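Local coordinates for protein glycerol dehydrogenase (Bacillus coagulans, PDB 6CSJ) that probably oxidises glycerol and related polyols with NAD as an iron-containing-family alcohol dehydrogenase, and in this double mutant has acquired D-lactate dehydrogenase activity, at residues 118-123 / 169-174; 205-210 / 293-298; 211-216 / 230-235; 282-287 / 349-354. The protein carries 2 engineered substitutions. All blocks are in the same frame, centred on the assembly; numbering follows the deposited sequence.

Contact 1 of 4, residues 118-123 / 169-174; sequences ASTNAP and MGDALA. Engineered in segment 118-123: N121 (natural residue Asp).
D171 and N121 are brought together by two different first torsions: D171 has a chi1 of -149°, well short of a true trans setting, which swings the carboxylate from helix 162-173 toward the loop at T120 and N121, while N121 CG sits between its own backbone N and carbonyl carbon (chi1 62°). D171 OD2 accepts from N121 N at 2.9 Å, the donor meeting the oxygen almost head-on, and the same OD2 rests 3.2 Å from T120 CA. N121 is engineered, an aspartate in the natural sequence. The N121 and D171 side chains cross at about a right angle, and the amide and carboxylate planes are 52° apart. N121 OD1 comes within 3.2 Å of D171 OD2, but both are acceptors and no bond joins them; N121 ND2 instead bonds to S241 OG on helix 228-248. The loop is shaped from within by an ST turn, T120 OG1 accepting from A122 N at 3.1 Å. Beyond the loop, D171 also packs against H271 and V275 of helix 271-285. In this family an aspartate and histidines commonly hold the catalytic metal between the two domains, and the nearness of D171 to H271 is consistent with such a site. The contact therefore fixes the loop to the helix through one backbone N-H, while the engineered amide finds its polar partner elsewhere.

Contact 2 of 4, residues 205-210 / 293-298; sequences LCYDTQ and IEEVVS
Y207 of helix 197-221 and V296 of helix 290-303 have their CA atoms 9.7 Å apart, the nearest such pair, so the gap between the backbones is bridged by side chains alone. Y207 CG stands anti to the backbone N (chi1 178°), and the ring reaches across to the other helix with its hydroxyl leading. Y207 OH donates at 2.7 Å to E295 OE2, which accepts through its anti lone pair, the one facing away from the other carboxylate oxygen; ring and carboxylate planes lie 35° apart. E295 OE2 sits near the ring plane, beside the CE2 edge, 3.3 Å from Y207 CE2. V296 CG2 takes the other edge, 3.7 Å from Y207 OH, on the CE1 side of the ring. Deeper in, Y207 packs on L173 and meets F177 edge-to-face. A phenylalanine in place of Y207 would probably leave E295 OE2 without its hydroxyl donor and the carboxylate free to swing outward. The acidic D208 lies nearby, its OD1 6.1 Å from E295 OE2, and is paired with K204. A buried ring thus carries a hydroxyl to the exposed E295, one bond joining the two helices, with a V296 methyl and the E295 chain packed around that hydroxyl.

Contact 3 of 4, residues 211-216 / 230-235; sequences ILEGLK and VEKIIE
I233 packs against E213 and G214 where helices 197-221 and 228-248, consecutive in the all-helical part of this dehydrogenase, cross at -121°. Their axes approach to 8.8 Å over these turns, and the nearest CA atoms belong to G214 and I233. The apolar half of the contact is carried by the ethyl branch of I233, whose CG1 lies anti to the carbonyl carbon (chi1 -78°). I233 CG1 touches E213 CB at 4.0 Å, and the terminal CD1 runs on to lie against the backbone of G214. Toward solvent the contact turns polar. The E213 chain bends at chi2 (-74°), which turns its end toward K216, and K232, extended beyond CG, slants past the E213 carboxylate. Here it is the aliphatic part of the lysine that touches, K232 CD lying 3.6 Å from E213 OE1. The ammonium stays beyond salt-bridge range, K232 NZ being 4.1 Å from E213 OE1, though the opposite charges probably still attract. Within its own helix E213 has a second lysine: K216 NZ forms a salt bridge, and a weak hydrogen bond, with OE2. The helix is kinked here, the N atoms of L215 and K216 lacking bonds to the turn before. Outside the pair, I233 is hemmed in by Q210 and A217, and by L165 and M169 of helix 162-173. Where the CA atoms come closest, I233 CD1 lies 3.9 Å from G214 N.

Contact 4 of 4, residues 282-287 / 349-354; sequences QLILED and YAAIVT
The C-terminal turn of helix 271-285 closes in a Schellman motif, and two residues of that turn, I284 and L285, pack on the long final helix 345-365. D287 leaves the helix with positive phi, its N bonded back to I284 O. The backbones come close because the residue facing them is small: the CA atoms of L285 and A351 are 5.0 Å apart, and L285 CB meets A351 CB at 3.8 Å. I284, one residue earlier, packs against A351 and T354. Its CG2 branch stands anti to the backbone N, CG1 being at chi1 -57°, and from there it lies over A351 CA at 4.0 Å and meets T354 CG2 at 3.8 Å, methyl to methyl. T354 can present that methyl because its hydroxyl is turned back on its own helix, OG1 bonding to A350 O at 2.7 Å. A350 O also receives T354 N, and the two donors arrive from opposite faces of the carbonyl plane. An alanine in place of T354 would keep CB but remove CG2 and OG1, which would probably thin the packing on I284 CG2 and leave A350 O with one donor, the backbone N. On the far side of the turn Q282 NE2 donates to E286 OE2 in an almost straight bond (176°) lying in the amide plane, while E286 OE1 pairs with R180 of helix 175-185. Among its neighbours, the contact has helix 290-303 packed on L283 and I284, F341 of a loop against L285, and helix 319-329 beside Y349 and I352 of the last helix.

How the contacts relate
The centre of contact 1 lies about 4 Å from the centre of the chain, and the contact includes D171, whose nearness to H271 is consistent with the family's metal site; the others spread outward through the helices. Helix 162-173 ties it to contact 2, with L173 CD1 3.8 Å from Y207 CE1, and to contact 3, where M169 CE comes within 3.3 Å of G214 O. Contacts 2 and 3 use successive turns of helix 197-221, their centres about 11 Å apart. Contact 4 joins the group through contact 2, I293 CD1 lying 4.0 Å from I284 CD1 across consecutive helices. Contacts 3 and 4 do not touch: about 9 Å separates their nearest atoms.

Contact 1 of 4, residues 118-123 / 169-174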
loop_
_atom_site.group_PDB
_atom_site.type_symbol
_atom_site.label_atom_id
_atom_site.label_comp_id
_atom_site.label_asym_id
_atom_site.label_seq_id
_atom_site.Cartn_x
_atom_site.Cartn_y
_atom_site.Cartn_z
ATOM N N ALA A 118 5.088 -5.990 3.848
ATOM C CA ALA A 118 5.125 -4.523 3.811
ATOM C C ALA A 118 5.356 -4.085 2.365
ATOM O O ALA A 118 6.374 -3.486 2.030
ATOM C CB ALA A 118 6.197 -3.994 4.735
ATOM N N SER A 119 4.359 -4.394 1.530
ATOM C CA SER A 119 4.421 -4.242 0.076
ATOM C C SER A 119 3.541 -3.126 -0.506
ATOM O O SER A 119 3.645 -2.827 -1.696
ATOM C CB SER A 119 4.013 -5.572 -0.575
ATOM O OG SER A 119 2.688 -5.912 -0.196
ATOM N N THR A 120 2.643 -2.557 0.295
ATOM C CA THR A 120 1.836 -1.422 -0.163
ATOM C C THR A 120 1.590 -0.480 1.015
ATOM O O THR A 120 1.844 -0.829 2.173
ATOM C CB THR A 120 0.457 -1.842 -0.774
ATOM O OG1 THR A 120 -0.515 -2.096 0.273
ATOM C CG2 THR A 120 0.549 -3.097 -1.692
ATOM N N ASN A 121 1.069 0.705 0.709
ATOM C CA ASN A 121 0.665 1.661 1.740
ATOM C C ASN A 121 -0.842 1.592 2.095
ATOM O O ASN A 121 -1.367 2.491 2.748
ATOM C CB ASN A 121 1.099 3.084 1.353
ATOM C CG ASN A 121 0.457 3.578 0.063
ATOM O OD1 ASN A 121 -0.483 2.990 -0.446
ATOM N ND2 ASN A 121 0.985 4.669 -0.467
ATOM N N ALA A 122 -1.512 0.508 1.709
ATOM C CA ALA A 122 -2.953 0.313 2.018
ATOM C C ALA A 122 -3.319 0.083 3.502
ATOM O O ALA A 122 -4.370 0.544 3.925
ATOM C CB ALA A 122 -3.515 -0.829 1.171
ATOM N N PRO A 123 -2.464 -0.635 4.284
ATOM C CA PRO A 123 -2.859 -1.052 5.635
ATOM C C PRO A 123 -3.410 0.023 6.565
ATOM O O PRO A 123 -4.408 -0.226 7.249
ATOM C CB PRO A 123 -1.576 -1.624 6.199
ATOM C CG PRO A 123 -0.956 -2.262 5.017
ATOM C CD PRO A 123 -1.195 -1.291 3.896
ATOM N N MET A 169 8.734 -0.431 -1.396
ATOM C CA MET A 169 9.590 0.737 -1.655
ATOM C C MET A 169 9.115 1.489 -2.905
ATOM O O MET A 169 9.100 2.720 -2.921
ATOM C CB MET A 169 11.073 0.352 -1.795
ATOM C CG MET A 169 11.685 -0.364 -0.595
ATOM S SD MET A 169 13.395 -0.846 -0.930
ATOM C CE MET A 169 13.697 -2.095 0.329
ATOM N N GLY A 170 8.726 0.741 -3.940
ATOM C CA GLY A 170 8.187 1.327 -5.170
ATOM C C GLY A 170 6.929 2.141 -4.924
ATOM O O GLY A 170 6.819 3.289 -5.386
ATOM N N ASP A 171 6.003 1.542 -4.170
ATOM C CA ASP A 171 4.771 2.196 -3.730
ATOM C C ASP A 171 5.078 3.456 -2.907
ATOM O O ASP A 171 4.504 4.514 -3.151
ATOM C CB ASP A 171 3.920 1.205 -2.910
ATOM C CG ASP A 171 2.419 1.445 -3.031
ATOM O OD1 ASP A 171 1.967 1.848 -4.134
ATOM O OD2 ASP A 171 1.688 1.201 -2.044
ATOM N N ALA A 172 6.009 3.335 -1.959
ATOM C CA ALA A 172 6.455 4.465 -1.120
ATOM C C ALA A 172 7.136 5.608 -1.898
ATOM O O ALA A 172 7.053 6.775 -1.503
ATOM C CB ALA A 172 7.385 3.962 -0.025
ATOM N N LEU A 173 7.790 5.255 -3.001
ATOM C CA LEU A 173 8.534 6.203 -3.830
ATOM C C LEU A 173 7.649 7.303 -4.427
ATOM O O LEU A 173 8.080 8.450 -4.550
ATOM C CB LEU A 173 9.249 5.440 -4.949
ATOM C CG LEU A 173 10.467 6.066 -5.602
ATOM C CD1 LEU A 173 11.554 6.384 -4.578
ATOM C CD2 LEU A 173 10.991 5.112 -6.678
ATOM N N ALA A 174 6.409 6.955 -4.774
ATOM C CA ALA A 174 5.465 7.906 -5.347
ATOM C C ALA A 174 4.960 8.956 -4.371
ATOM O O ALA A 174 4.566 10.042 -4.799
ATOM C CB ALA A 174 4.271 7.166 -5.926
#

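Contact 2 of 4, residues 205-210 / 293-298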
loop_
_atom_site.group_PDB
_atom_site.type_symbol
_atom_site.label_atom_id
_atom_site.label_comp_id
_atom_site.label_asym_id
_atom_site.label_seq_id
_atom_site.Cartn_x
_atom_site.Cartn_y
_atom_site.Cartn_z
ATOM N N LEU A 205 9.722 12.768 4.292
ATOM C CA LEU A 205 10.525 11.810 5.060
ATOM C C LEU A 205 10.444 10.402 4.462
ATOM O O LEU A 205 11.436 9.678 4.460
ATOM C CB LEU A 205 10.102 11.786 6.523
ATOM C CG LEU A 205 10.888 10.853 7.454
ATOM C CD1 LEU A 205 12.340 11.296 7.625
ATOM C CD2 LEU A 205 10.173 10.771 8.795
ATOM N N CYS A 206 9.269 10.030 3.960
ATOM C CA CYS A 206 9.085 8.747 3.297
ATOM C C CYS A 206 10.077 8.595 2.146
ATOM O O CYS A 206 10.842 7.636 2.127
ATOM C CB CYS A 206 7.637 8.572 2.802
ATOM S SG CYS A 206 7.341 7.006 1.936
ATOM N N TYR A 207 10.077 9.563 1.226
ATOM C CA TYR A 207 10.992 9.572 0.074
ATOM C C TYR A 207 12.466 9.520 0.494
ATOM O O TYR A 207 13.224 8.679 0.013
ATOM C CB TYR A 207 10.760 10.814 -0.820
ATOM C CG TYR A 207 11.727 10.877 -1.987
ATOM C CD1 TYR A 207 11.599 10.007 -3.075
ATOM C CD2 TYR A 207 12.812 11.757 -1.973
ATOM C CE1 TYR A 207 12.494 10.042 -4.128
ATOM C CE2 TYR A 207 13.722 11.796 -3.030
ATOM C CZ TYR A 207 13.562 10.938 -4.098
ATOM O OH TYR A 207 14.466 10.976 -5.122
ATOM N N ASP A 208 12.853 10.427 1.380
ATOM C CA ASP A 208 14.223 10.488 1.895
ATOM C C ASP A 208 14.684 9.167 2.516
ATOM O O ASP A 208 15.840 8.773 2.333
ATOM C CB ASP A 208 14.365 11.590 2.947
ATOM C CG ASP A 208 14.241 12.990 2.367
ATOM O OD1 ASP A 208 14.284 13.153 1.141
ATOM O OD2 ASP A 208 14.096 13.943 3.161
ATOM N N THR A 209 13.785 8.506 3.244
ATOM C CA THR A 209 14.081 7.218 3.872
ATOM C C THR A 209 14.311 6.124 2.818
ATOM O O THR A 209 15.211 5.310 2.976
ATOM C CB THR A 209 12.970 6.783 4.869
ATOM O OG1 THR A 209 12.761 7.811 5.850
ATOM C CG2 THR A 209 13.339 5.503 5.584
ATOM N N GLN A 210 13.534 6.129 1.736
ATOM C CA GLN A 210 13.759 5.162 0.653
ATOM C C GLN A 210 15.157 5.323 0.057
ATOM O O GLN A 210 15.882 4.336 -0.077
ATOM C CB GLN A 210 12.711 5.287 -0.462
ATOM C CG GLN A 210 11.269 5.046 -0.043
ATOM C CD GLN A 210 11.038 3.688 0.608
ATOM O OE1 GLN A 210 11.654 2.691 0.216
ATOM N NE2 GLN A 210 10.142 3.643 1.599
ATOM N N ILE A 293 15.159 13.089 -11.526
ATOM C CA ILE A 293 14.913 11.866 -12.321
ATOM C C ILE A 293 16.045 10.846 -12.150
ATOM O O ILE A 293 15.799 9.657 -11.952
ATOM C CB ILE A 293 14.695 12.197 -13.820
ATOM C CG1 ILE A 293 13.365 12.940 -14.001
ATOM C CG2 ILE A 293 14.712 10.941 -14.694
ATOM C CD1 ILE A 293 13.248 13.663 -15.330
ATOM N N GLU A 294 17.278 11.320 -12.235
ATOM C CA GLU A 294 18.453 10.455 -12.078
ATOM C C GLU A 294 18.503 9.816 -10.690
ATOM O O GLU A 294 18.836 8.637 -10.585
ATOM C CB GLU A 294 19.753 11.215 -12.366
ATOM C CG GLU A 294 20.004 11.435 -13.844
ATOM C CD GLU A 294 21.211 12.307 -14.154
ATOM O OE1 GLU A 294 22.096 12.462 -13.285
ATOM O OE2 GLU A 294 21.273 12.825 -15.285
ATOM N N GLU A 295 18.170 10.576 -9.646
ATOM C CA GLU A 295 18.133 10.030 -8.290
ATOM C C GLU A 295 17.089 8.897 -8.157
ATOM O O GLU A 295 17.376 7.875 -7.537
ATOM C CB GLU A 295 17.881 11.136 -7.259
ATOM C CG GLU A 295 17.836 10.647 -5.822
ATOM C CD GLU A 295 17.844 11.765 -4.809
ATOM O OE1 GLU A 295 18.952 12.212 -4.435
ATOM O OE2 GLU A 295 16.754 12.195 -4.369
ATOM N N VAL A 296 15.910 9.074 -8.760
ATOM C CA VAL A 296 14.859 8.048 -8.745
ATOM C C VAL A 296 15.247 6.812 -9.559
ATOM O O VAL A 296 15.091 5.682 -9.086
ATOM C CB VAL A 296 13.497 8.610 -9.247
ATOM C CG1 VAL A 296 12.481 7.495 -9.484
ATOM C CG2 VAL A 296 12.951 9.609 -8.233
ATOM N N VAL A 297 15.732 7.018 -10.778
ATOM C CA VAL A 297 16.084 5.895 -11.649
ATOM C C VAL A 297 17.230 5.098 -11.023
ATOM O O VAL A 297 17.216 3.867 -11.044
ATOM C CB VAL A 297 16.461 6.354 -13.072
ATOM C CG1 VAL A 297 16.951 5.178 -13.921
ATOM C CG2 VAL A 297 15.262 7.025 -13.749
ATOM N N SER A 298 18.204 5.818 -10.453
ATOM C CA SER A 298 19.360 5.214 -9.794
ATOM C C SER A 298 18.940 4.352 -8.596
ATOM O O SER A 298 19.370 3.199 -8.464
ATOM C CB SER A 298 20.342 6.294 -9.342
ATOM O OG SER A 298 21.470 5.730 -8.689
#

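Contact 3 of 4, residues 211-216 / 230-235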
loop_
_atom_site.group_PDB
_atom_site.type_symbol
_atom_site.label_atom_id
_atom_site.label_comp_id
_atom_site.label_asym_id
_atom_site.label_seq_id
_atom_site.Cartn_x
_atom_site.Cartn_y
_atom_site.Cartn_z
ATOM N N ILE A 211 15.535 6.566 -0.256
ATOM C CA ILE A 211 16.834 6.862 -0.883
ATOM C C ILE A 211 18.000 6.468 0.046
ATOM O O ILE A 211 18.923 5.779 -0.380
ATOM C CB ILE A 211 16.948 8.367 -1.316
ATOM C CG1 ILE A 211 15.866 8.746 -2.342
ATOM C CG2 ILE A 211 18.334 8.702 -1.867
ATOM C CD1 ILE A 211 15.770 7.841 -3.557
ATOM N N LEU A 212 17.927 6.869 1.313
ATOM C CA LEU A 212 18.994 6.579 2.284
ATOM C C LEU A 212 19.081 5.115 2.741
ATOM O O LEU A 212 20.183 4.614 2.984
ATOM C CB LEU A 212 18.853 7.505 3.513
ATOM C CG LEU A 212 19.057 9.015 3.240
ATOM C CD1 LEU A 212 18.633 9.874 4.428
ATOM C CD2 LEU A 212 20.515 9.318 2.859
ATOM N N GLU A 213 17.929 4.444 2.858
ATOM C CA GLU A 213 17.828 3.154 3.561
ATOM C C GLU A 213 17.436 1.944 2.717
ATOM O O GLU A 213 17.633 0.813 3.164
ATOM C CB GLU A 213 16.822 3.265 4.709
ATOM C CG GLU A 213 17.079 4.399 5.702
ATOM C CD GLU A 213 18.244 4.120 6.618
ATOM O OE1 GLU A 213 18.233 3.066 7.289
ATOM O OE2 GLU A 213 19.171 4.945 6.674
ATOM N N GLY A 214 16.878 2.154 1.524
ATOM C CA GLY A 214 16.290 1.056 0.753
ATOM C C GLY A 214 17.233 -0.087 0.436
ATOM O O GLY A 214 16.883 -1.260 0.619
ATOM N N LEU A 215 18.427 0.264 -0.041
ATOM C CA LEU A 215 19.442 -0.719 -0.429
ATOM C C LEU A 215 19.923 -1.509 0.792
ATOM O O LEU A 215 19.961 -2.735 0.749
ATOM C CB LEU A 215 20.634 -0.049 -1.133
ATOM C CG LEU A 215 21.809 -0.972 -1.519
ATOM C CD1 LEU A 215 21.373 -2.069 -2.474
ATOM C CD2 LEU A 215 22.984 -0.187 -2.078
ATOM N N LYS A 216 20.278 -0.805 1.870
ATOM C CA LYS A 216 20.687 -1.456 3.118
ATOM C C LYS A 216 19.620 -2.417 3.647
ATOM O O LYS A 216 19.948 -3.504 4.149
ATOM C CB LYS A 216 20.997 -0.419 4.200
ATOM C CG LYS A 216 22.279 0.355 3.989
ATOM C CD LYS A 216 22.619 1.189 5.212
ATOM C CE LYS A 216 21.758 2.445 5.320
ATOM N NZ LYS A 216 21.897 3.097 6.650
ATOM N N VAL A 230 15.884 -2.181 7.907
ATOM C CA VAL A 230 14.620 -2.856 7.599
ATOM C C VAL A 230 13.495 -2.250 8.435
ATOM O O VAL A 230 12.420 -2.007 7.912
ATOM C CB VAL A 230 14.714 -4.388 7.788
ATOM C CG1 VAL A 230 13.360 -5.046 7.557
ATOM C CG2 VAL A 230 15.729 -4.960 6.816
ATOM N N GLU A 231 13.760 -1.984 9.714
ATOM C CA GLU A 231 12.795 -1.305 10.590
ATOM C C GLU A 231 12.353 0.044 10.021
ATOM O O GLU A 231 11.161 0.334 9.982
ATOM C CB GLU A 231 13.348 -1.116 12.018
ATOM C CG GLU A 231 13.565 -2.415 12.811
ATOM C CD GLU A 231 12.305 -3.014 13.442
ATOM O OE1 GLU A 231 11.298 -2.298 13.640
ATOM O OE2 GLU A 231 12.336 -4.229 13.755
ATOM N N LYS A 232 13.301 0.857 9.559
ATOM C CA LYS A 232 12.958 2.181 9.024
ATOM C C LYS A 232 12.160 2.108 7.724
ATOM O O LYS A 232 11.258 2.922 7.511
ATOM C CB LYS A 232 14.211 3.029 8.819
ATOM C CG LYS A 232 14.775 3.589 10.103
ATOM C CD LYS A 232 16.015 4.407 9.819
ATOM C CE LYS A 232 16.710 4.891 11.079
ATOM N NZ LYS A 232 18.133 5.179 10.758
ATOM N N ILE A 233 12.508 1.146 6.866
ATOM C CA ILE A 233 11.810 0.935 5.603
ATOM C C ILE A 233 10.388 0.423 5.834
ATOM O O ILE A 233 9.466 0.856 5.149
ATOM C CB ILE A 233 12.607 -0.002 4.661
ATOM C CG1 ILE A 233 13.762 0.773 4.000
ATOM C CG2 ILE A 233 11.731 -0.654 3.594
ATOM C CD1 ILE A 233 13.363 1.947 3.113
ATOM N N ILE A 234 10.203 -0.483 6.790
ATOM C CA ILE A 234 8.860 -0.961 7.120
ATOM C C ILE A 234 7.978 0.196 7.599
ATOM O O ILE A 234 6.836 0.307 7.166
ATOM C CB ILE A 234 8.909 -2.146 8.117
ATOM C CG1 ILE A 234 9.389 -3.401 7.352
ATOM C CG2 ILE A 234 7.543 -2.384 8.751
ATOM C CD1 ILE A 234 9.652 -4.616 8.212
ATOM N N GLU A 235 8.518 1.064 8.457
ATOM C CA GLU A 235 7.800 2.258 8.903
ATOM C C GLU A 235 7.489 3.177 7.703
ATOM O O GLU A 235 6.357 3.657 7.565
ATOM C CB GLU A 235 8.591 3.028 9.976
ATOM C CG GLU A 235 7.797 4.183 10.583
ATOM C CD GLU A 235 8.591 5.128 11.464
ATOM O OE1 GLU A 235 9.632 4.736 12.053
ATOM O OE2 GLU A 235 8.137 6.291 11.584
#

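Contact 4 of 4, residues 282-287 / 349-354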
loop_
_atom_site.group_PDB
_atom_site.type_symbol
_atom_site.label_atom_id
_atom_site.label_comp_id
_atom_site.label_asym_id
_atom_site.label_seq_id
_atom_site.Cartn_x
_atom_site.Cartn_y
_atom_site.Cartn_z
ATOM N N GLN A 282 5.274 10.246 -13.976
ATOM C CA GLN A 282 4.851 11.522 -13.386
ATOM C C GLN A 282 5.964 12.563 -13.484
ATOM O O GLN A 282 5.696 13.717 -13.818
ATOM C CB GLN A 282 4.375 11.412 -11.936
ATOM C CG GLN A 282 3.884 12.772 -11.429
ATOM C CD GLN A 282 3.255 12.757 -10.057
ATOM O OE1 GLN A 282 2.450 11.885 -9.742
ATOM N NE2 GLN A 282 3.593 13.757 -9.239
ATOM N N LEU A 283 7.201 12.154 -13.217
ATOM C CA LEU A 283 8.327 13.090 -13.251
ATOM C C LEU A 283 8.579 13.677 -14.654
ATOM O O LEU A 283 8.933 14.848 -14.783
ATOM C CB LEU A 283 9.600 12.438 -12.689
ATOM C CG LEU A 283 9.562 12.018 -11.218
ATOM C CD1 LEU A 283 10.856 11.316 -10.847
ATOM C CD2 LEU A 283 9.324 13.192 -10.296
ATOM N N ILE A 284 8.383 12.866 -15.688
ATOM C CA ILE A 284 8.422 13.346 -17.071
ATOM C C ILE A 284 7.250 14.314 -17.323
ATOM O O ILE A 284 7.447 15.402 -17.858
ATOM C CB ILE A 284 8.354 12.187 -18.100
ATOM C CG1 ILE A 284 9.487 11.167 -17.887
ATOM C CG2 ILE A 284 8.394 12.731 -19.524
ATOM C CD1 ILE A 284 10.876 11.737 -17.896
ATOM N N LEU A 285 6.048 13.913 -16.909
ATOM C CA LEU A 285 4.834 14.711 -17.095
ATOM C C LEU A 285 4.961 16.121 -16.497
ATOM O O LEU A 285 4.664 17.109 -17.165
ATOM C CB LEU A 285 3.623 13.972 -16.505
ATOM C CG LEU A 285 2.241 14.637 -16.581
ATOM C CD1 LEU A 285 1.801 14.872 -18.014
ATOM C CD2 LEU A 285 1.232 13.781 -15.830
ATOM N N GLU A 286 5.414 16.203 -15.248
ATOM C CA GLU A 286 5.648 17.508 -14.576
ATOM C C GLU A 286 7.003 18.127 -14.956
ATOM O O GLU A 286 7.302 19.245 -14.559
ATOM C CB GLU A 286 5.488 17.417 -13.038
ATOM C CG GLU A 286 6.447 16.491 -12.290
ATOM C CD GLU A 286 6.254 16.561 -10.757
ATOM O OE1 GLU A 286 6.792 17.509 -10.156
ATOM O OE2 GLU A 286 5.610 15.681 -10.128
ATOM N N ASP A 287 7.802 17.379 -15.717
ATOM C CA ASP A 287 9.129 17.776 -16.169
ATOM C C ASP A 287 10.016 18.148 -14.989
ATOM O O ASP A 287 10.606 19.229 -14.948
ATOM C CB ASP A 287 9.045 18.890 -17.219
ATOM C CG ASP A 287 10.409 19.200 -17.856
ATOM O OD1 ASP A 287 11.150 18.252 -18.206
ATOM O OD2 ASP A 287 10.754 20.391 -17.985
ATOM N N TYR A 349 0.250 9.892 -22.641
ATOM C CA TYR A 349 0.920 9.018 -23.610
ATOM C C TYR A 349 2.394 9.412 -23.781
ATOM O O TYR A 349 3.295 8.550 -23.727
ATOM C CB TYR A 349 0.209 9.066 -24.963
ATOM C CG TYR A 349 0.823 8.154 -26.008
ATOM C CD1 TYR A 349 0.512 6.803 -26.056
ATOM C CD2 TYR A 349 1.712 8.655 -26.954
ATOM C CE1 TYR A 349 1.078 5.973 -27.007
ATOM C CE2 TYR A 349 2.281 7.832 -27.911
ATOM C CZ TYR A 349 1.962 6.493 -27.938
ATOM O OH TYR A 349 2.545 5.685 -28.878
ATOM N N ALA A 350 2.631 10.713 -23.972
ATOM C CA ALA A 350 3.988 11.246 -24.128
ATOM C C ALA A 350 4.855 10.988 -22.891
ATOM O O ALA A 350 6.022 10.595 -23.020
ATOM C CB ALA A 350 3.949 12.734 -24.444
ATOM N N ALA A 351 4.279 11.197 -21.706
ATOM C CA ALA A 351 4.985 10.933 -20.438
ATOM C C ALA A 351 5.374 9.448 -20.257
ATOM O O ALA A 351 6.492 9.139 -19.845
ATOM C CB ALA A 351 4.157 11.414 -19.255
ATOM N N ILE A 352 4.459 8.548 -20.595
ATOM C CA ILE A 352 4.682 7.110 -20.437
ATOM C C ILE A 352 5.780 6.608 -21.378
ATOM O O ILE A 352 6.729 5.945 -20.937
ATOM C CB ILE A 352 3.355 6.313 -20.609
ATOM C CG1 ILE A 352 2.428 6.622 -19.422
ATOM C CG2 ILE A 352 3.603 4.801 -20.702
ATOM C CD1 ILE A 352 0.970 6.280 -19.652
ATOM N N VAL A 353 5.659 6.928 -22.660
ATOM C CA VAL A 353 6.623 6.442 -23.654
ATOM C C VAL A 353 7.998 7.074 -23.405
ATOM O O VAL A 353 9.030 6.407 -23.548
ATOM C CB VAL A 353 6.129 6.692 -25.097
ATOM C CG1 VAL A 353 7.204 6.347 -26.132
ATOM C CG2 VAL A 353 4.874 5.875 -25.351
ATOM N N THR A 354 8.005 8.347 -23.010
ATOM C CA THR A 354 9.255 9.043 -22.716
ATOM C C THR A 354 9.885 8.538 -21.406
ATOM O O THR A 354 11.115 8.439 -21.311
ATOM C CB THR A 354 9.056 10.577 -22.722
ATOM O OG1 THR A 354 8.526 10.972 -23.999
ATOM C CG2 THR A 354 10.371 11.320 -22.464
#